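Local coordinates for protein pantothenate kinase (Coxiella burnetii, PDB 3TQC) that catalyses the ATP-dependent phosphorylation of pantothenate to 4'-phosphopantothenate, the first step of coenzyme A biosynthesis, at residues A72-Q77 with W119-N124. Numbering follows the deposited sequence.
Sequences ARQTLQ and WPDHPN
Gln74, on a regular helical turn, faces Asp121 in a loop folded into a type I beta turn from Trp119 to His122. The turn is closed by the bond from His122 N to Trp119 O, 2.9 Å, and Pro120, whose ring restricts phi to the region this position needs (-67° here), suits its second position. The two backbones stay apart, with the CA atoms of Gln74 and Asp121 8.5 Å from each other, and the gap is spanned by the side chain of Gln74. Gln74 does so with CG beside its backbone N (chi1 -66°) and the chain fully extended beyond it. Its NE2 donates to Asp121 O at 2.9 Å, a fairly straight bond (156°) that leaves almost in the plane of the amide but reaches the carbonyl from above its plane. Gln74 OE1 lies 3.5 Å from Asp121 CB, a van der Waals contact, and Gln74 NE2 passes 4.0 Å from His122 CB. A glutamine fits here because it combines reach with an uncharged N-H donor for a backbone carbonyl. The imidazole of His122 is turned to helix 52-84, where NE2 hydrogen-bonds Ser67 OG, and the side chain also touches Val70. This small polar contact thus joins the long helix 52-84 to the connection between helix 105-116 and strand 125-129, outermost in the main sheet of this chain's P-loop kinase core, while Ala72 and Leu76 pack against the second subunit.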
ATOM      1  N   ALA B  72      16.750  -7.155  -4.124  1.00 19.04           N
ATOM      2  CA  ALA B  72      16.041  -8.050  -3.197  1.00 19.98           C
ATOM      3  C   ALA B  72      14.766  -8.615  -3.819  1.00 20.06           C
ATOM      4  O   ALA B  72      14.487  -9.817  -3.695  1.00 19.61           O
ATOM      5  CB  ALA B  72      15.707  -7.336  -1.874  1.00 18.92           C
ATOM      6  N   ARG B  73      14.009  -7.747  -4.486  1.00 20.12           N
ATOM      7  CA  ARG B  73      12.753  -8.147  -5.130  1.00 21.00           C
ATOM      8  C   ARG B  73      13.065  -9.090  -6.289  1.00 21.62           C
ATOM      9  O   ARG B  73      12.365 -10.075  -6.513  1.00 22.29           O
ATOM     10  CB  ARG B  73      11.996  -6.904  -5.615  1.00 20.75           C
ATOM     11  CG  ARG B  73      10.533  -7.071  -6.057  1.00 22.20           C
ATOM     12  CD  ARG B  73       9.682  -7.994  -5.216  1.00 24.75           C
ATOM     13  NE  ARG B  73       9.607  -7.682  -3.792  1.00 27.01           N
ATOM     14  CZ  ARG B  73       8.482  -7.527  -3.093  1.00 29.55           C
ATOM     15  NH1 ARG B  73       7.294  -7.603  -3.668  1.00 31.15           N
ATOM     16  NH2 ARG B  73       8.541  -7.283  -1.792  1.00 31.28           N
ATOM     17  N   GLN B  74      14.141  -8.802  -7.006  1.00 21.63           N
ATOM     18  CA  GLN B  74      14.589  -9.697  -8.067  1.00 22.72           C
ATOM     19  C   GLN B  74      14.962 -11.063  -7.522  1.00 23.18           C
ATOM     20  O   GLN B  74      14.578 -12.078  -8.080  1.00 24.18           O
ATOM     21  CB  GLN B  74      15.758  -9.092  -8.834  1.00 22.95           C
ATOM     22  CG  GLN B  74      15.374  -7.842  -9.619  1.00 21.98           C
ATOM     23  CD  GLN B  74      16.558  -7.248 -10.368  1.00 23.86           C
ATOM     24  OE1 GLN B  74      17.706  -7.684 -10.188  1.00 22.85           O
ATOM     25  NE2 GLN B  74      16.284  -6.251 -11.221  1.00 22.18           N
ATOM     26  N   THR B  75      15.686 -11.096  -6.411  1.00 22.97           N
ATOM     27  CA  THR B  75      16.078 -12.364  -5.833  1.00 23.32           C
ATOM     28  C   THR B  75      14.845 -13.122  -5.358  1.00 22.58           C
ATOM     29  O   THR B  75      14.725 -14.324  -5.597  1.00 23.58           O
ATOM     30  CB  THR B  75      17.076 -12.164  -4.693  1.00 24.02           C
ATOM     31  OG1 THR B  75      18.244 -11.499  -5.211  1.00 25.13           O
ATOM     32  CG2 THR B  75      17.486 -13.507  -4.093  1.00 23.58           C
ATOM     33  N   LEU B  76      13.918 -12.405  -4.730  1.00 20.91           N
ATOM     34  CA  LEU B  76      12.673 -12.998  -4.239  1.00 20.36           C
ATOM     35  C   LEU B  76      11.859 -13.614  -5.392  1.00 20.63           C
ATOM     36  O   LEU B  76      11.364 -14.749  -5.308  1.00 20.90           O
ATOM     37  CB  LEU B  76      11.851 -11.935  -3.508  1.00 19.16           C
ATOM     38  CG  LEU B  76      10.497 -12.382  -2.948  1.00 18.18           C
ATOM     39  CD1 LEU B  76      10.751 -13.441  -1.878  1.00 16.58           C
ATOM     40  CD2 LEU B  76       9.666 -11.198  -2.429  1.00 14.43           C
ATOM     41  N   GLN B  77      11.713 -12.844  -6.458  1.00 20.47           N
ATOM     42  CA  GLN B  77      11.094 -13.324  -7.685  1.00 21.18           C
ATOM     43  C   GLN B  77      11.752 -14.634  -8.137  1.00 22.84           C
ATOM     44  O   GLN B  77      11.056 -15.631  -8.327  1.00 23.99           O
ATOM     45  CB  GLN B  77      11.182 -12.234  -8.763  1.00 20.19           C
ATOM     46  CG  GLN B  77      10.447 -12.541 -10.063  1.00 21.13           C
ATOM     47  CD  GLN B  77      11.244 -13.426 -11.005  1.00 22.94           C
ATOM     48  OE1 GLN B  77      12.467 -13.365 -11.032  1.00 24.76           O
ATOM     49  NE2 GLN B  77      10.552 -14.276 -11.758  1.00 23.20           N
ATOM     50  N   TRP B 119      23.749   0.232 -11.978  1.00 28.88           N
ATOM     51  CA  TRP B 119      23.892  -1.125 -11.441  1.00 29.46           C
ATOM     52  C   TRP B 119      23.448  -2.202 -12.418  1.00 29.61           C
ATOM     53  O   TRP B 119      22.331  -2.162 -12.915  1.00 28.68           O
ATOM     54  CB  TRP B 119      23.136  -1.267 -10.125  1.00 28.70           C
ATOM     55  CG  TRP B 119      23.909  -0.721  -9.013  1.00 30.88           C
ATOM     56  CD1 TRP B 119      24.978  -1.301  -8.394  1.00 32.56           C
ATOM     57  CD2 TRP B 119      23.730   0.548  -8.406  1.00 30.35           C
ATOM     58  NE1 TRP B 119      25.464  -0.470  -7.420  1.00 32.77           N
ATOM     59  CE2 TRP B 119      24.712   0.673  -7.405  1.00 32.23           C
ATOM     60  CE3 TRP B 119      22.835   1.588  -8.604  1.00 30.63           C
ATOM     61  CZ2 TRP B 119      24.817   1.796  -6.607  1.00 32.03           C
ATOM     62  CZ3 TRP B 119      22.944   2.706  -7.814  1.00 30.81           C
ATOM     63  CH2 TRP B 119      23.919   2.796  -6.818  1.00 31.00           C
ATOM     64  N   PRO B 120      24.319  -3.196 -12.666  1.00 31.25           N
ATOM     65  CA  PRO B 120      24.051  -4.152 -13.729  1.00 31.80           C
ATOM     66  C   PRO B 120      22.857  -5.078 -13.485  1.00 30.90           C
ATOM     67  O   PRO B 120      22.419  -5.731 -14.422  1.00 31.44           O
ATOM     68  CB  PRO B 120      25.373  -4.947 -13.832  1.00 33.59           C
ATOM     69  CG  PRO B 120      25.995  -4.825 -12.512  1.00 33.75           C
ATOM     70  CD  PRO B 120      25.628  -3.449 -12.022  1.00 32.44           C
ATOM     71  N   ASP B 121      22.334  -5.151 -12.263  1.00 29.79           N
ATOM     72  CA  ASP B 121      21.088  -5.896 -12.034  1.00 29.16           C
ATOM     73  C   ASP B 121      19.863  -5.145 -12.518  1.00 26.90           C
ATOM     74  O   ASP B 121      18.804  -5.737 -12.639  1.00 26.51           O
ATOM     75  CB  ASP B 121      20.887  -6.259 -10.554  1.00 29.31           C
ATOM     76  CG  ASP B 121      21.767  -7.425 -10.111  1.00 32.99           C
ATOM     77  OD1 ASP B 121      22.373  -8.085 -10.981  1.00 37.72           O
ATOM     78  OD2 ASP B 121      21.856  -7.675  -8.888  1.00 37.55           O
ATOM     79  N   HIS B 122      19.990  -3.848 -12.771  1.00 25.45           N
ATOM     80  CA  HIS B 122      18.846  -3.077 -13.208  1.00 23.64           C
ATOM     81  C   HIS B 122      19.210  -1.846 -14.019  1.00 23.57           C
ATOM     82  O   HIS B 122      18.877  -0.733 -13.657  1.00 22.52           O
ATOM     83  CB  HIS B 122      17.951  -2.744 -12.017  1.00 22.33           C
ATOM     84  CG  HIS B 122      18.665  -2.157 -10.849  1.00 21.92           C
ATOM     85  ND1 HIS B 122      19.147  -0.863 -10.842  1.00 21.19           N
ATOM     86  CD2 HIS B 122      18.943  -2.671  -9.629  1.00 21.58           C
ATOM     87  CE1 HIS B 122      19.708  -0.617  -9.672  1.00 20.51           C
ATOM     88  NE2 HIS B 122      19.599  -1.696  -8.918  1.00 21.06           N
ATOM     89  N   PRO B 123      19.877  -2.055 -15.164  1.00 24.64           N
ATOM     90  CA  PRO B 123      20.332  -0.936 -15.982  1.00 25.03           C
ATOM     91  C   PRO B 123      19.205  -0.229 -16.720  1.00 24.34           C
ATOM     92  O   PRO B 123      19.404   0.893 -17.183  1.00 24.52           O
ATOM     93  CB  PRO B 123      21.254  -1.615 -16.994  1.00 26.59           C
ATOM     94  CG  PRO B 123      20.628  -2.933 -17.209  1.00 26.24           C
ATOM     95  CD  PRO B 123      20.083  -3.339 -15.859  1.00 25.52           C
ATOM     96  N   ASN B 124      18.048  -0.880 -16.848  1.00 23.67           N
ATOM     97  CA  ASN B 124      16.945  -0.320 -17.625  1.00 23.89           C
ATOM     98  C   ASN B 124      15.964   0.382 -16.718  1.00 22.23           C
ATOM     99  O   ASN B 124      15.213  -0.256 -15.983  1.00 20.93           O
ATOM    100  CB  ASN B 124      16.262  -1.398 -18.454  1.00 24.68           C
ATOM    101  CG  ASN B 124      17.171  -1.941 -19.530  1.00 27.79           C
ATOM    102  OD1 ASN B 124      17.952  -1.194 -20.113  1.00 30.48           O
ATOM    103  ND2 ASN B 124      17.084  -3.244 -19.795  1.00 30.18           N
TER